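Local coordinates for protein alanine racemase (Actinobacillus succinogenes, PDB 3C3K) that adopts the two-lobed periplasmic binding protein-like fold, which in this family typically encloses a small ligand in the cleft between its lobes, at residues B[230-236]-B[270-276]; B[106-111]-B[266-270]. All coordinates share one frame; numbering follows the deposited sequence.

The two contacts follow one another along the chain segment that leads back from the first lobe into the second. Interaction 2 lies at the hinge, nearer the centre of the chain; interaction 1 continues from it as a two-stranded ribbon in the second lobe. They share K270, and V235 of interaction 1 packs against A111 and W269 of interaction 2. Both are partly buried, but their chemistry differs. Segments 230-236 and 270-276 are joined by backbone and side-chain hydrogen bonds, whereas segments 106-111 and 266-270 meet through an indole face, aliphatic carbons and a bridging water. Interaction 1 buries roughly twice the surface of interaction 2.

Interaction 1. Residues B[230-236]-B[270-276]; sequences PALTTVQ and KFVRRQS
T233 and S276 face each other with their hydroxyls turned to backbone amides by their first torsions. In T233 (chi1 -60°) OG1 sits beside its own backbone N and CG2 lies anti to it, which sends the two branches to different partners. OG1 accepts from the N of R274 at 2.7 Å and is also bonded to the hydroxyl of S277; CG2 comes obliquely to the F271 ring, 3.5 Å from CZ. S276 (chi1 76°) holds OG between its N and carbonyl carbon, where it accepts from T233 N at 2.8 Å while its proton goes to the V216 carbonyl, so this buried hydroxyl is gripped twice. R274 runs extended from CG to NE along the opposing chain. Its NH1 bonds L232 O at 2.8 Å, the acceptor lying 17° out of the guanidinium plane. CG1 of V272 rests over one guanidinium face, toward its rim, and at the edge NH2 donates to a water that in turn donates to OE1 of Q236. This water and the bond from Q236 NE2 to the G221 carbonyl hold the amide from both ends. At the end away from the paired strands P230, which follows a cis peptide bond, lays CB against CG of Q275 at 3.5 Å. Antiparallel pairing carries the other end: T234 and V272 form a hydrogen-bonded pair, with V272 N to T234 O at 2.9 Å, and Q236 and K270 form the next, with Q236 N to K270 O at 2.8 Å. Between them V235 and F271 form a non-hydrogen-bonded pair and turn their side chains toward helix 108-121. The arrangement is a short antiparallel beta ribbon attached beside strand 215-217 in the second lobe of a periplasmic binding protein-like fold.

Interaction 2. Residues B[106-111]-B[266-270]; sequences IDDVAA and LLPWK
At the interlobe hinge of this periplasmic binding protein-like fold, I106 and A111 on one crossing segment meet L266 and W269 on another. Segment 106-111 leads from strand 102-105 of the first lobe into helix 108-121 of the second; segment 266-270 leads from strand 264-266 of the same first-lobe sheet to strand 270-272. W269 makes the largest single contribution to the contact. With chi1 at 53°, CG stands between the backbone N and carbonyl carbon, and the ring is laid against the first turn of the helix. CB of A111 sits over the five-membered ring in a CH-pi contact, 3.7 Å from its centroid and 9° off the normal. CA of A111 follows over the same system, 3.6 Å from CE2, while A110 comes obliquely to the benzene side through its carbonyl O, near CZ2, with its CB farther off by NE1. Y114, further along the helix, meets W269 edge-to-face, and V235 packs on both A111 and W269, so the contact is continuous with the second-lobe ribbon. On the first-lobe side the packing is aliphatic carbon against carbonyl: CD2 of L266 touches I106 O at 3.5 Å, and CG2 of I106 lies at the same distance from L267 O. A bound glycerol lies about 6 Å from the I106 side chain. D107 is the N-cap of the helix. Its OD1 accepts a nearly straight bond from A110 N (3.0 Å, 170°), the donor coming from above the carboxylate plane, which probably steadies the first turn, against which W269 packs. The polar link between the two segments is a single water, which accepts from D107 N at 2.6 Å and donates to L267 O at 2.7 Å.

Interaction 1. Residues B[230-236]-B[270-276]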
loop_
_atom_site.group_PDB
_atom_site.type_symbol
_atom_site.label_atom_id
_atom_site.label_comp_id
_atom_site.label_asym_id
_atom_site.label_seq_id
_atom_site.Cartn_x
_atom_site.Cartn_y
_atom_site.Cartn_z
ATOM N N PRO B 230 -14.226 -11.811 10.844
ATOM C CA PRO B 230 -15.352 -11.173 10.243
ATOM C C PRO B 230 -14.903 -9.885 9.493
ATOM O O PRO B 230 -13.860 -9.275 9.788
ATOM C CB PRO B 230 -16.199 -10.739 11.449
ATOM C CG PRO B 230 -15.214 -10.705 12.594
ATOM C CD PRO B 230 -14.268 -11.779 12.328
ATOM N N ALA B 231 -15.715 -9.477 8.538
ATOM C CA ALA B 231 -15.478 -8.181 7.871
ATOM C C ALA B 231 -15.507 -7.093 8.928
ATOM O O ALA B 231 -16.232 -7.210 9.893
ATOM C CB ALA B 231 -16.511 -7.913 6.844
ATOM N N LEU B 232 -14.765 -6.007 8.655
ATOM C CA LEU B 232 -14.393 -5.024 9.645
ATOM C C LEU B 232 -15.251 -3.773 9.609
ATOM O O LEU B 232 -15.276 -3.089 8.597
ATOM C CB LEU B 232 -12.871 -4.686 9.470
ATOM C CG LEU B 232 -12.456 -3.590 10.403
ATOM C CD1 LEU B 232 -12.491 -4.186 11.842
ATOM C CD2 LEU B 232 -11.064 -3.091 9.941
ATOM N N THR B 233 -16.031 -3.539 10.682
ATOM C CA THR B 233 -16.618 -2.250 10.922
ATOM C C THR B 233 -15.546 -1.178 10.967
ATOM O O THR B 233 -14.467 -1.336 11.550
ATOM C CB THR B 233 -17.413 -2.237 12.197
ATOM O OG1 THR B 233 -18.442 -3.210 12.092
ATOM C CG2 THR B 233 -18.053 -0.826 12.494
ATOM N N THR B 234 -15.838 -0.066 10.350
ATOM C CA THR B 234 -14.823 0.948 10.206
ATOM C C THR B 234 -15.442 2.307 10.007
ATOM O O THR B 234 -16.666 2.442 9.767
ATOM C CB THR B 234 -13.878 0.579 9.037
ATOM O OG1 THR B 234 -12.767 1.486 9.005
ATOM C CG2 THR B 234 -14.631 0.562 7.658
ATOM N N VAL B 235 -14.595 3.324 10.145
ATOM C CA VAL B 235 -14.947 4.662 9.702
ATOM C C VAL B 235 -14.434 4.887 8.276
ATOM O O VAL B 235 -13.235 5.035 8.071
ATOM C CB VAL B 235 -14.415 5.764 10.665
ATOM C CG1 VAL B 235 -14.838 7.103 10.204
ATOM C CG2 VAL B 235 -14.900 5.522 12.061
ATOM N N GLN B 236 -15.357 4.904 7.315
ATOM C CA GLN B 236 -15.027 5.100 5.892
ATOM C C GLN B 236 -14.758 6.554 5.585
ATOM O O GLN B 236 -15.617 7.416 5.874
ATOM C CB GLN B 236 -16.206 4.660 5.039
ATOM C CG GLN B 236 -16.004 4.861 3.556
ATOM C CD GLN B 236 -15.131 3.796 3.030
ATOM O OE1 GLN B 236 -15.459 2.617 3.168
ATOM N NE2 GLN B 236 -13.980 4.175 2.446
ATOM N N LYS B 270 -18.298 8.104 6.950
ATOM C CA LYS B 270 -19.445 7.247 7.182
ATOM C C LYS B 270 -19.039 6.110 8.107
ATOM O O LYS B 270 -17.975 5.511 7.945
ATOM C CB LYS B 270 -20.028 6.720 5.833
ATOM C CG LYS B 270 -21.398 6.061 6.008
ATOM C CD LYS B 270 -22.020 5.374 4.729
ATOM C CE LYS B 270 -23.619 5.301 4.814
ATOM N NZ LYS B 270 -24.293 5.736 3.453
ATOM N N PHE B 271 -19.902 5.784 9.063
ATOM C CA PHE B 271 -19.656 4.625 9.919
ATOM C C PHE B 271 -20.242 3.488 9.202
ATOM O O PHE B 271 -21.414 3.495 8.951
ATOM C CB PHE B 271 -20.393 4.769 11.204
ATOM C CG PHE B 271 -20.165 3.678 12.157
ATOM C CD1 PHE B 271 -18.995 3.647 12.927
ATOM C CD2 PHE B 271 -21.144 2.712 12.377
ATOM C CE1 PHE B 271 -18.826 2.697 13.873
ATOM C CE2 PHE B 271 -20.978 1.733 13.341
ATOM C CZ PHE B 271 -19.818 1.713 14.078
ATOM N N VAL B 272 -19.410 2.555 8.809
ATOM C CA VAL B 272 -19.858 1.406 7.997
ATOM C C VAL B 272 -19.837 0.145 8.880
ATOM O O VAL B 272 -18.795 -0.300 9.320
ATOM C CB VAL B 272 -18.972 1.243 6.746
ATOM C CG1 VAL B 272 -19.231 -0.041 6.106
ATOM C CG2 VAL B 272 -19.187 2.438 5.776
ATOM N N ARG B 273 -21.025 -0.374 9.163
ATOM C CA ARG B 273 -21.226 -1.500 10.084
ATOM C C ARG B 273 -21.004 -2.822 9.413
ATOM O O ARG B 273 -21.703 -3.157 8.433
ATOM C CB ARG B 273 -22.641 -1.515 10.616
ATOM C CG ARG B 273 -23.113 -0.157 11.030
ATOM C CD ARG B 273 -24.656 -0.021 11.028
ATOM N NE ARG B 273 -24.994 1.236 11.677
ATOM C CZ ARG B 273 -24.868 1.428 12.986
ATOM N NH1 ARG B 273 -25.160 2.612 13.502
ATOM N NH2 ARG B 273 -24.445 0.438 13.777
ATOM N N ARG B 274 -20.041 -3.589 9.944
ATOM C CA ARG B 274 -19.898 -4.941 9.469
ATOM C C ARG B 274 -20.031 -5.967 10.595
ATOM O O ARG B 274 -20.495 -5.633 11.680
ATOM C CB ARG B 274 -18.607 -5.095 8.683
ATOM C CG ARG B 274 -18.523 -4.030 7.581
ATOM C CD ARG B 274 -17.473 -4.374 6.548
ATOM N NE ARG B 274 -17.531 -3.464 5.403
ATOM C CZ ARG B 274 -16.616 -2.547 5.131
ATOM N NH1 ARG B 274 -15.543 -2.392 5.923
ATOM N NH2 ARG B 274 -16.755 -1.804 4.035
ATOM N N GLN B 275 -19.594 -7.187 10.350
ATOM C CA GLN B 275 -19.782 -8.271 11.294
ATOM C C GLN B 275 -18.891 -8.153 12.533
ATOM O O GLN B 275 -19.220 -8.690 13.563
ATOM C CB GLN B 275 -19.576 -9.597 10.573
ATOM C CG GLN B 275 -19.656 -10.858 11.478
ATOM C CD GLN B 275 -19.910 -12.133 10.662
ATOM O OE1 GLN B 275 -19.225 -12.373 9.627
ATOM N NE2 GLN B 275 -20.943 -12.921 11.070
ATOM N N SER B 276 -17.827 -7.380 12.451
ATOM C CA SER B 276 -16.839 -7.295 13.551
ATOM C C SER B 276 -17.353 -6.513 14.743
ATOM O O SER B 276 -16.761 -6.552 15.797
ATOM C CB SER B 276 -15.549 -6.661 13.044
ATOM O OG SER B 276 -15.740 -5.269 12.918
HETATM O O HOH W 1 -17.717 -11.162 7.869
HETATM O O HOH W 2 -14.804 0.068 3.380
#

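Interaction 2. Residues B[106-111]-B[266-270]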
loop_
_atom_site.group_PDB
_atom_site.type_symbol
_atom_site.label_atom_id
_atom_site.label_comp_id
_atom_site.label_asym_id
_atom_site.label_seq_id
_atom_site.Cartn_x
_atom_site.Cartn_y
_atom_site.Cartn_z
ATOM N N ILE B 106 -11.516 14.854 7.017
ATOM C CA ILE B 106 -12.751 14.617 7.719
ATOM C C ILE B 106 -12.642 15.240 9.117
ATOM O O ILE B 106 -11.567 15.732 9.508
ATOM C CB ILE B 106 -13.025 13.080 7.879
ATOM C CG1 ILE B 106 -11.977 12.445 8.826
ATOM C CG2 ILE B 106 -13.114 12.419 6.486
ATOM C CD1 ILE B 106 -12.355 11.123 9.453
ATOM N N ASP B 107 -13.750 15.174 9.879
ATOM C CA ASP B 107 -13.747 15.578 11.288
ATOM C C ASP B 107 -13.449 14.345 12.170
ATOM O O ASP B 107 -14.329 13.572 12.476
ATOM C CB ASP B 107 -15.131 16.145 11.653
ATOM C CG ASP B 107 -15.208 16.647 13.077
ATOM O OD1 ASP B 107 -14.398 16.305 13.959
ATOM O OD2 ASP B 107 -16.132 17.397 13.345
ATOM N N ASP B 108 -12.212 14.209 12.618
ATOM C CA ASP B 108 -11.774 13.063 13.385
ATOM C C ASP B 108 -12.416 12.969 14.746
ATOM O O ASP B 108 -12.640 11.861 15.272
ATOM C CB ASP B 108 -10.267 13.062 13.492
ATOM C CG ASP B 108 -9.611 12.601 12.184
ATOM O OD1 ASP B 108 -9.913 11.472 11.824
ATOM O OD2 ASP B 108 -8.904 13.355 11.497
ATOM N N VAL B 109 -12.664 14.111 15.362
ATOM C CA VAL B 109 -13.298 14.091 16.703
ATOM C C VAL B 109 -14.703 13.612 16.609
ATOM O O VAL B 109 -15.054 12.751 17.367
ATOM C CB VAL B 109 -13.267 15.456 17.395
ATOM C CG1 VAL B 109 -13.977 15.385 18.807
ATOM C CG2 VAL B 109 -11.877 15.798 17.614
ATOM N N ALA B 110 -15.489 14.092 15.631
ATOM C CA ALA B 110 -16.876 13.628 15.527
ATOM C C ALA B 110 -16.950 12.132 15.183
ATOM O O ALA B 110 -17.776 11.418 15.762
ATOM C CB ALA B 110 -17.714 14.439 14.491
ATOM N N ALA B 111 -16.129 11.665 14.237
ATOM C CA ALA B 111 -16.102 10.236 13.893
ATOM C C ALA B 111 -15.728 9.366 15.081
ATOM O O ALA B 111 -16.356 8.349 15.249
ATOM C CB ALA B 111 -15.151 9.967 12.751
ATOM N N LEU B 266 -14.213 20.111 5.057
ATOM C CA LEU B 266 -14.480 18.908 5.807
ATOM C C LEU B 266 -15.366 18.094 4.931
ATOM O O LEU B 266 -16.425 18.548 4.578
ATOM C CB LEU B 266 -15.217 19.205 7.097
ATOM C CG LEU B 266 -14.301 19.614 8.273
ATOM C CD1 LEU B 266 -15.221 19.855 9.444
ATOM C CD2 LEU B 266 -13.285 18.623 8.635
ATOM N N LEU B 267 -14.927 16.904 4.566
ATOM C CA LEU B 267 -15.724 15.950 3.784
ATOM C C LEU B 267 -16.371 14.894 4.723
ATOM O O LEU B 267 -15.825 14.605 5.817
ATOM C CB LEU B 267 -14.867 15.281 2.675
ATOM C CG LEU B 267 -14.198 16.190 1.632
ATOM C CD1 LEU B 267 -13.659 15.342 0.528
ATOM C CD2 LEU B 267 -15.138 17.270 0.986
ATOM N N PRO B 268 -17.583 14.383 4.354
ATOM C CA PRO B 268 -18.305 13.472 5.286
ATOM C C PRO B 268 -17.628 12.126 5.412
ATOM O O PRO B 268 -17.237 11.572 4.416
ATOM C CB PRO B 268 -19.714 13.260 4.646
ATOM C CG PRO B 268 -19.747 14.055 3.335
ATOM C CD PRO B 268 -18.324 14.651 3.094
ATOM N N TRP B 269 -17.497 11.624 6.644
ATOM C CA TRP B 269 -17.132 10.234 6.921
ATOM C C TRP B 269 -18.391 9.413 7.097
ATOM O O TRP B 269 -19.430 9.964 7.430
ATOM C CB TRP B 269 -16.301 10.163 8.199
ATOM C CG TRP B 269 -16.976 10.830 9.351
ATOM C CD1 TRP B 269 -16.829 12.130 9.746
ATOM C CD2 TRP B 269 -17.928 10.237 10.250
ATOM N NE1 TRP B 269 -17.638 12.391 10.824
ATOM C CE2 TRP B 269 -18.306 11.234 11.165
ATOM C CE3 TRP B 269 -18.489 8.948 10.368
ATOM C CZ2 TRP B 269 -19.237 11.002 12.186
ATOM C CZ3 TRP B 269 -19.434 8.702 11.385
ATOM C CH2 TRP B 269 -19.815 9.737 12.266
ATOM N N LYS B 270 -18.298 8.104 6.950
ATOM C CA LYS B 270 -19.445 7.247 7.182
ATOM C C LYS B 270 -19.039 6.110 8.107
ATOM O O LYS B 270 -17.975 5.511 7.945
ATOM C CB LYS B 270 -20.028 6.720 5.833
ATOM C CG LYS B 270 -21.398 6.061 6.008
ATOM C CD LYS B 270 -22.020 5.374 4.729
ATOM C CE LYS B 270 -23.619 5.301 4.814
ATOM N NZ LYS B 270 -24.293 5.736 3.453
HETATM O O HOH W 3 -15.959 15.108 8.434
#